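Local structure of nodulation fucosyltransferase NodZ (Bradyrhizobium sp., 2HHC) at residues Thr2-Gly14 with Arg118-Ala130. The protein is a nodulation fucosyltransferase of the NodZ family, a glycosyltransferase of the GT-B clan. Residues are numbered along the deposited sequence; the frame is centred on the assembly and turned at random. Where two conformers were deposited one is given.
Sequences TKERFVISRRRTG and REDSEANTIVCDA
D129, directly after strand 125-128, is held by R12 and, in one conformer, by R10. R12 comes end-on, NH1 and NH2 both donating to OD1, NH1 at 2.8 Å, with its guanidinium plane 84° from the carboxylate. In one of its two conformers R10 takes the other oxygen, its NH1 lying 2.9 Å from D129 OD2 but meeting it from above the carboxylate plane; a bend at chi3 (77°) turns the guanidinium to D129, while NE bridges to D39. R11 lays one face over the carbonyl carbon of A130 and pairs through NE with D17. One water accepts from R11 NH1 and lies within hydrogen-bonding distance of R10 O and D129 OD1, bridging 10-11 and D129. At the other end, in one of two conformers, R5 turns its guanidinium edge to D120, a pairing too short to be trusted in detail; D120 OD1 pairs with R34. Between these clusters, strands 6-10 and 125-128 run 13° apart in parallel register, joined by a ladder from F6 N to N124 O (2.9 Å) through to R10 N to C128 O (2.8 Å). On one face I8 CD1 rests on T125 CG2 at 3.6 Å; on the other V7 CG1 meets C128 SG at 3.8 Å. Helix 15-32 touches S9, helix 101-116 touches I126, and F80 meets F6 edge-to-face. The pair lies inside the N-terminal sheet of this two-domain GT-B-type fold, strand 35-39 flanking 6-10 and 84-85 flanking 125-128.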
ATOM      1  N   THR A   2      31.825  15.231   7.880  1.00 37.71           N
ATOM      2  CA  THR A   2      30.394  15.139   7.497  1.00 36.40           C
ATOM      3  C   THR A   2      29.996  13.709   7.757  1.00 36.09           C
ATOM      4  O   THR A   2      30.752  12.796   7.419  1.00 37.76           O
ATOM      5  CB  THR A   2      30.155  15.495   6.028  1.00 36.86           C
ATOM      6  OG1 THR A   2      30.841  16.720   5.736  1.00 40.63           O
ATOM      7  CG2 THR A   2      28.681  15.665   5.738  1.00 37.72           C
ATOM      8  N   LYS A   3      28.840  13.546   8.373  1.00 33.55           N
ATOM      9  CA  LYS A   3      28.387  12.252   8.844  1.00 32.17           C
ATOM     10  C   LYS A   3      27.071  11.908   8.144  1.00 32.11           C
ATOM     11  O   LYS A   3      26.304  12.790   7.674  1.00 31.59           O
ATOM     12  CB  LYS A   3      28.187  12.260  10.340  1.00 32.29           C
ATOM     13  CG  LYS A   3      29.442  12.565  11.132  1.00 31.96           C
ATOM     14  CD  LYS A   3      29.114  12.613  12.588  1.00 34.06           C
ATOM     15  CE  LYS A   3      30.289  13.023  13.430  1.00 38.15           C
ATOM     16  NZ  LYS A   3      30.096  12.805  14.922  1.00 41.58           N
ATOM     17  N   GLU A   4      26.808  10.617   8.026  1.00 28.77           N
ATOM     18  CA  GLU A   4      25.625  10.169   7.307  1.00 29.41           C
ATOM     19  C   GLU A   4      24.411  10.513   8.123  1.00 28.42           C
ATOM     20  O   GLU A   4      24.422  10.379   9.351  1.00 28.93           O
ATOM     21  CB  GLU A   4      25.708   8.653   7.090  1.00 28.23           C
ATOM     22  CG  GLU A   4      24.724   8.122   6.088  1.00 28.94           C
ATOM     23  CD  GLU A   4      24.987   6.679   5.666  1.00 32.90           C
ATOM     24  OE1 GLU A   4      25.969   6.056   6.117  1.00 33.04           O
ATOM     25  OE2 GLU A   4      24.172   6.140   4.833  1.00 31.71           O
ATOM     26  N   ARG A   5      23.307  10.891   7.455  1.00 28.21           N
ATOM     27  CA  ARG A   5      22.036  11.231   8.051  1.00 28.78           C
ATOM     28  C   ARG A   5      20.918  10.401   7.396  1.00 27.58           C
ATOM     29  O   ARG A   5      21.104   9.874   6.283  1.00 29.28           O
ATOM     30  CB  ARG A   5      21.793  12.715   7.874  0.60 28.42           C
ATOM     31  CG  ARG A   5      22.738  13.531   8.787  0.60 28.32           C
ATOM     32  CD  ARG A   5      22.856  15.021   8.462  0.60 30.36           C
ATOM     33  NE  ARG A   5      21.787  15.499   7.624  0.60 38.98           N
ATOM     34  CZ  ARG A   5      20.838  16.385   7.948  0.60 38.40           C
ATOM     35  NH1 ARG A   5      20.754  17.018   9.150  0.60 33.30           N
ATOM     36  NH2 ARG A   5      19.976  16.665   6.994  0.60 37.24           N
ATOM     37  N   PHE A   6      19.813  10.260   8.089  1.00 29.14           N
ATOM     38  CA  PHE A   6      18.846   9.216   7.773  1.00 28.41           C
ATOM     39  C   PHE A   6      17.387   9.663   7.853  1.00 29.21           C
ATOM     40  O   PHE A   6      17.027  10.591   8.619  1.00 30.23           O
ATOM     41  CB  PHE A   6      19.027   8.005   8.738  1.00 29.14           C
ATOM     42  CG  PHE A   6      20.400   7.410   8.688  1.00 29.42           C
ATOM     43  CD1 PHE A   6      21.437   7.950   9.437  1.00 28.71           C
ATOM     44  CD2 PHE A   6      20.659   6.294   7.918  1.00 30.01           C
ATOM     45  CE1 PHE A   6      22.688   7.399   9.424  1.00 29.51           C
ATOM     46  CE2 PHE A   6      21.922   5.729   7.905  1.00 29.35           C
ATOM     47  CZ  PHE A   6      22.940   6.271   8.679  1.00 32.28           C
ATOM     48  N   VAL A   7      16.555   8.953   7.109  1.00 28.91           N
ATOM     49  CA  VAL A   7      15.088   8.936   7.290  1.00 29.60           C
ATOM     50  C   VAL A   7      14.686   7.486   7.438  1.00 30.06           C
ATOM     51  O   VAL A   7      15.031   6.692   6.556  1.00 30.16           O
ATOM     52  CB  VAL A   7      14.307   9.569   6.089  1.00 31.22           C
ATOM     53  CG1 VAL A   7      12.822   9.499   6.341  1.00 31.74           C
ATOM     54  CG2 VAL A   7      14.718  10.964   5.822  1.00 32.27           C
ATOM     55  N   ILE A   8      14.024   7.127   8.529  1.00 30.46           N
ATOM     56  CA  ILE A   8      13.575   5.761   8.740  1.00 30.91           C
ATOM     57  C   ILE A   8      12.100   5.700   8.450  1.00 31.00           C
ATOM     58  O   ILE A   8      11.284   6.423   9.053  1.00 31.44           O
ATOM     59  CB  ILE A   8      13.866   5.297  10.165  1.00 30.86           C
ATOM     60  CG1 ILE A   8      15.372   5.482  10.518  1.00 32.09           C
ATOM     61  CG2 ILE A   8      13.434   3.874  10.312  1.00 32.54           C
ATOM     62  CD1 ILE A   8      15.712   5.079  11.929  1.00 32.58           C
ATOM     63  N   SER A   9      11.686   4.834   7.543  1.00 30.56           N
ATOM     64  CA  SER A   9      10.309   4.576   7.218  1.00 30.80           C
ATOM     65  C   SER A   9       9.835   3.330   7.937  1.00 30.79           C
ATOM     66  O   SER A   9      10.199   2.207   7.550  1.00 31.19           O
ATOM     67  CB  SER A   9      10.144   4.423   5.707  1.00 30.67           C
ATOM     68  OG  SER A   9       8.757   4.285   5.397  1.00 31.93           O
ATOM     69  N   ARG A  10       9.016   3.518   8.982  1.00 31.35           N
ATOM     70  CA  ARG A  10       8.474   2.447   9.783  1.00 31.21           C
ATOM     71  C   ARG A  10       6.984   2.329   9.468  1.00 32.12           C
ATOM     72  O   ARG A  10       6.231   3.308   9.653  1.00 32.89           O
ATOM     73  CB  ARG A  10       8.632   2.778  11.263  0.50 31.62           C
ATOM     74  CG  ARG A  10      10.001   3.306  11.631  0.50 29.27           C
ATOM     75  CD  ARG A  10      10.250   3.068  13.142  0.50 31.44           C
ATOM     76  NE  ARG A  10      10.595   1.665  13.357  0.50 27.55           N
ATOM     77  CZ  ARG A  10       9.911   0.837  14.137  0.50 28.53           C
ATOM     78  NH1 ARG A  10       8.865   1.258  14.838  0.50 30.79           N
ATOM     79  NH2 ARG A  10      10.246  -0.445  14.198  0.50 28.25           N
ATOM     80  N   ARG A  11       6.518   1.146   9.094  1.00 32.62           N
ATOM     81  CA  ARG A  11       5.092   0.926   8.885  1.00 31.69           C
ATOM     82  C   ARG A  11       4.875  -0.573   8.918  1.00 32.05           C
ATOM     83  O   ARG A  11       5.733  -1.327   8.480  1.00 32.50           O
ATOM     84  CB  ARG A  11       4.590   1.553   7.589  1.00 32.13           C
ATOM     85  CG  ARG A  11       3.146   1.933   7.593  1.00 33.08           C
ATOM     86  CD  ARG A  11       2.895   3.279   8.288  1.00 32.17           C
ATOM     87  NE  ARG A  11       1.471   3.530   8.406  1.00 32.47           N
ATOM     88  CZ  ARG A  11       0.799   3.702   9.529  1.00 33.98           C
ATOM     89  NH1 ARG A  11       1.406   3.886  10.684  1.00 34.14           N
ATOM     90  NH2 ARG A  11      -0.496   3.820   9.489  1.00 35.01           N
ATOM     91  N   ARG A  12       3.759  -0.971   9.489  1.00 31.69           N
ATOM     92  CA  ARG A  12       3.467  -2.352   9.860  1.00 31.69           C
ATOM     93  C   ARG A  12       2.062  -2.800   9.495  1.00 31.20           C
ATOM     94  O   ARG A  12       1.557  -3.818   9.986  1.00 32.45           O
ATOM     95  CB  ARG A  12       3.680  -2.542  11.383  1.00 31.35           C
ATOM     96  CG  ARG A  12       5.086  -2.270  11.812  1.00 31.78           C
ATOM     97  CD  ARG A  12       5.312  -2.209  13.282  1.00 31.27           C
ATOM     98  NE  ARG A  12       4.575  -1.105  13.882  1.00 31.30           N
ATOM     99  CZ  ARG A  12       4.923   0.189  13.789  1.00 31.02           C
ATOM    100  NH1 ARG A  12       6.001   0.609  13.203  1.00 31.50           N
ATOM    101  NH2 ARG A  12       4.132   1.051  14.398  1.00 34.27           N
ATOM    102  N   THR A  13       1.397  -1.997   8.671  1.00 33.14           N
ATOM    103  CA  THR A  13       0.013  -2.222   8.345  1.00 32.76           C
ATOM    104  C   THR A  13      -0.113  -2.824   6.945  1.00 32.87           C
ATOM    105  O   THR A  13       0.802  -3.512   6.468  1.00 33.77           O
ATOM    106  CB  THR A  13      -0.722  -0.894   8.448  1.00 33.82           C
ATOM    107  OG1 THR A  13      -0.064   0.086   7.628  1.00 34.44           O
ATOM    108  CG2 THR A  13      -0.784  -0.382   9.867  1.00 36.75           C
ATOM    109  N   GLY A  14      -1.199  -2.593   6.240  1.00 31.32           N
ATOM    110  CA  GLY A  14      -1.294  -3.178   4.918  1.00 32.74           C
ATOM    111  C   GLY A  14      -0.319  -2.580   3.962  1.00 32.06           C
ATOM    112  O   GLY A  14       0.198  -1.466   4.159  1.00 32.71           O
ATOM    113  N   ARG A 118      10.775  25.124   4.632  1.00 39.87           N
ATOM    114  CA  ARG A 118      11.882  25.454   3.732  1.00 40.62           C
ATOM    115  C   ARG A 118      13.180  24.765   4.135  1.00 40.57           C
ATOM    116  O   ARG A 118      13.931  24.283   3.283  1.00 42.28           O
ATOM    117  CB  ARG A 118      12.109  26.956   3.750  1.00 41.15           C
ATOM    118  N   GLU A 119      13.438  24.747   5.432  1.00 39.66           N
ATOM    119  CA  GLU A 119      14.721  24.329   5.974  1.00 38.74           C
ATOM    120  C   GLU A 119      14.672  22.863   6.403  1.00 37.21           C
ATOM    121  O   GLU A 119      13.685  22.395   6.969  1.00 36.39           O
ATOM    122  CB  GLU A 119      15.107  25.206   7.167  1.00 38.82           C
ATOM    123  N   ASP A 120      15.742  22.138   6.097  1.00 35.81           N
ATOM    124  CA  ASP A 120      15.958  20.788   6.598  1.00 35.38           C
ATOM    125  C   ASP A 120      15.993  20.777   8.118  1.00 34.22           C
ATOM    126  O   ASP A 120      16.475  21.717   8.753  1.00 34.43           O
ATOM    127  CB  ASP A 120      17.303  20.315   6.033  1.00 35.66           C
ATOM    128  CG  ASP A 120      17.646  18.865   6.362  1.00 35.74           C
ATOM    129  OD1 ASP A 120      16.806  18.013   6.649  1.00 31.60           O
ATOM    130  OD2 ASP A 120      18.858  18.607   6.225  1.00 40.27           O
ATOM    131  N   SER A 121      15.477  19.705   8.709  1.00 32.51           N
ATOM    132  CA  SER A 121      15.630  19.511  10.127  1.00 32.98           C
ATOM    133  C   SER A 121      17.114  19.399  10.501  1.00 33.07           C
ATOM    134  O   SER A 121      17.894  18.785   9.788  1.00 33.29           O
ATOM    135  CB  SER A 121      14.897  18.241  10.601  1.00 33.57           C
ATOM    136  OG  SER A 121      15.109  18.032  11.968  1.00 33.83           O
ATOM    137  N   GLU A 122      17.485  19.930  11.658  1.00 32.15           N
ATOM    138  CA  GLU A 122      18.816  19.667  12.213  1.00 33.27           C
ATOM    139  C   GLU A 122      18.989  18.239  12.756  1.00 32.16           C
ATOM    140  O   GLU A 122      20.105  17.817  12.984  1.00 32.38           O
ATOM    141  CB  GLU A 122      19.186  20.710  13.282  0.50 33.67           C
ATOM    142  CG  GLU A 122      19.383  22.101  12.704  0.50 35.29           C
ATOM    143  CD  GLU A 122      20.358  22.093  11.542  0.50 38.53           C
ATOM    144  OE1 GLU A 122      21.547  21.814  11.788  0.50 39.95           O
ATOM    145  OE2 GLU A 122      19.932  22.326  10.386  0.50 41.35           O
ATOM    146  N   ALA A 123      17.907  17.498  13.011  1.00 32.49           N
ATOM    147  CA  ALA A 123      18.024  16.129  13.454  1.00 31.45           C
ATOM    148  C   ALA A 123      18.792  15.272  12.477  1.00 30.75           C
ATOM    149  O   ALA A 123      18.644  15.415  11.259  1.00 31.94           O
ATOM    150  CB  ALA A 123      16.640  15.531  13.697  1.00 32.12           C
ATOM    151  N   ASN A 124      19.634  14.392  12.999  1.00 29.37           N
ATOM    152  CA  ASN A 124      20.416  13.517  12.157  1.00 29.60           C
ATOM    153  C   ASN A 124      19.626  12.321  11.631  1.00 29.32           C
ATOM    154  O   ASN A 124      19.978  11.762  10.589  1.00 29.98           O
ATOM    155  CB  ASN A 124      21.700  13.059  12.858  1.00 28.60           C
ATOM    156  CG  ASN A 124      22.668  14.181  13.017  1.00 29.22           C
ATOM    157  OD1 ASN A 124      22.831  14.977  12.102  1.00 29.26           O
ATOM    158  ND2 ASN A 124      23.307  14.273  14.166  1.00 32.99           N
ATOM    159  N   THR A 125      18.587  11.917  12.361  1.00 29.18           N
ATOM    160  CA  THR A 125      17.679  10.829  11.947  1.00 29.12           C
ATOM    161  C   THR A 125      16.243  11.280  12.100  1.00 29.95           C
ATOM    162  O   THR A 125      15.833  11.684  13.201  1.00 29.51           O
ATOM    163  CB  THR A 125      17.955   9.554  12.770  1.00 29.88           C
ATOM    164  OG1 THR A 125      19.278   9.080  12.504  1.00 31.10           O
ATOM    165  CG2 THR A 125      16.977   8.409  12.418  1.00 30.07           C
ATOM    166  N   ILE A 126      15.480  11.219  11.002  1.00 29.63           N
ATOM    167  CA  ILE A 126      14.025  11.451  11.015  1.00 29.05           C
ATOM    168  C   ILE A 126      13.378  10.092  11.174  1.00 30.42           C
ATOM    169  O   ILE A 126      13.596   9.214  10.326  1.00 31.49           O
ATOM    170  CB  ILE A 126      13.552  12.092   9.709  1.00 29.96           C
ATOM    171  CG1 ILE A 126      14.407  13.327   9.336  1.00 31.72           C
ATOM    172  CG2 ILE A 126      12.073  12.427   9.770  1.00 30.81           C
ATOM    173  CD1 ILE A 126      14.550  14.365  10.321  1.00 30.95           C
ATOM    174  N   VAL A 127      12.542   9.911  12.186  1.00 30.29           N
ATOM    175  CA  VAL A 127      11.879   8.615  12.365  1.00 29.82           C
ATOM    176  C   VAL A 127      10.433   8.792  11.957  1.00 30.18           C
ATOM    177  O   VAL A 127       9.676   9.548  12.595  1.00 31.52           O
ATOM    178  CB  VAL A 127      11.940   8.095  13.829  1.00 31.29           C
ATOM    179  CG1 VAL A 127      11.281   6.675  13.892  1.00 31.96           C
ATOM    180  CG2 VAL A 127      13.350   8.112  14.322  1.00 31.28           C
ATOM    181  N   CYS A 128      10.026   8.132  10.874  1.00 31.17           N
ATOM    182  CA  CYS A 128       8.678   8.168  10.382  1.00 30.06           C
ATOM    183  C   CYS A 128       7.910   6.935  10.848  1.00 30.45           C
ATOM    184  O   CYS A 128       8.170   5.859  10.355  1.00 32.88           O
ATOM    185  CB  CYS A 128       8.641   8.225   8.840  1.00 31.14           C
ATOM    186  SG  CYS A 128       9.456   9.666   8.117  1.00 32.23           S
ATOM    187  N   ASP A 129       7.032   7.107  11.826  1.00 30.24           N
ATOM    188  CA  ASP A 129       6.326   5.982  12.440  1.00 29.58           C
ATOM    189  C   ASP A 129       4.840   6.352  12.678  1.00 30.54           C
ATOM    190  O   ASP A 129       4.270   6.232  13.753  1.00 29.72           O
ATOM    191  CB  ASP A 129       7.052   5.539  13.733  1.00 30.92           C
ATOM    192  CG  ASP A 129       6.712   4.167  14.179  1.00 32.16           C
ATOM    193  OD1 ASP A 129       5.849   3.424  13.602  1.00 31.74           O
ATOM    194  OD2 ASP A 129       7.373   3.754  15.181  1.00 33.66           O
ATOM    195  N   ALA A 130       4.240   6.824  11.591  1.00 31.24           N
ATOM    196  CA  ALA A 130       2.866   7.208  11.484  1.00 29.64           C
ATOM    197  C   ALA A 130       2.439   7.057  10.025  1.00 29.88           C
ATOM    198  O   ALA A 130       3.264   6.829   9.143  1.00 31.05           O
ATOM    199  CB  ALA A 130       2.666   8.628  11.924  1.00 31.58           C
TER
HETATM  200  O   HOH W   1       4.161   3.304  11.488  1.00 20.85           O
HETATM  201  O   HOH W   2       5.715   5.837   8.313  1.00 22.96           O
HETATM  202  O   HOH W   3       2.718   3.903  14.342  1.00 23.91           O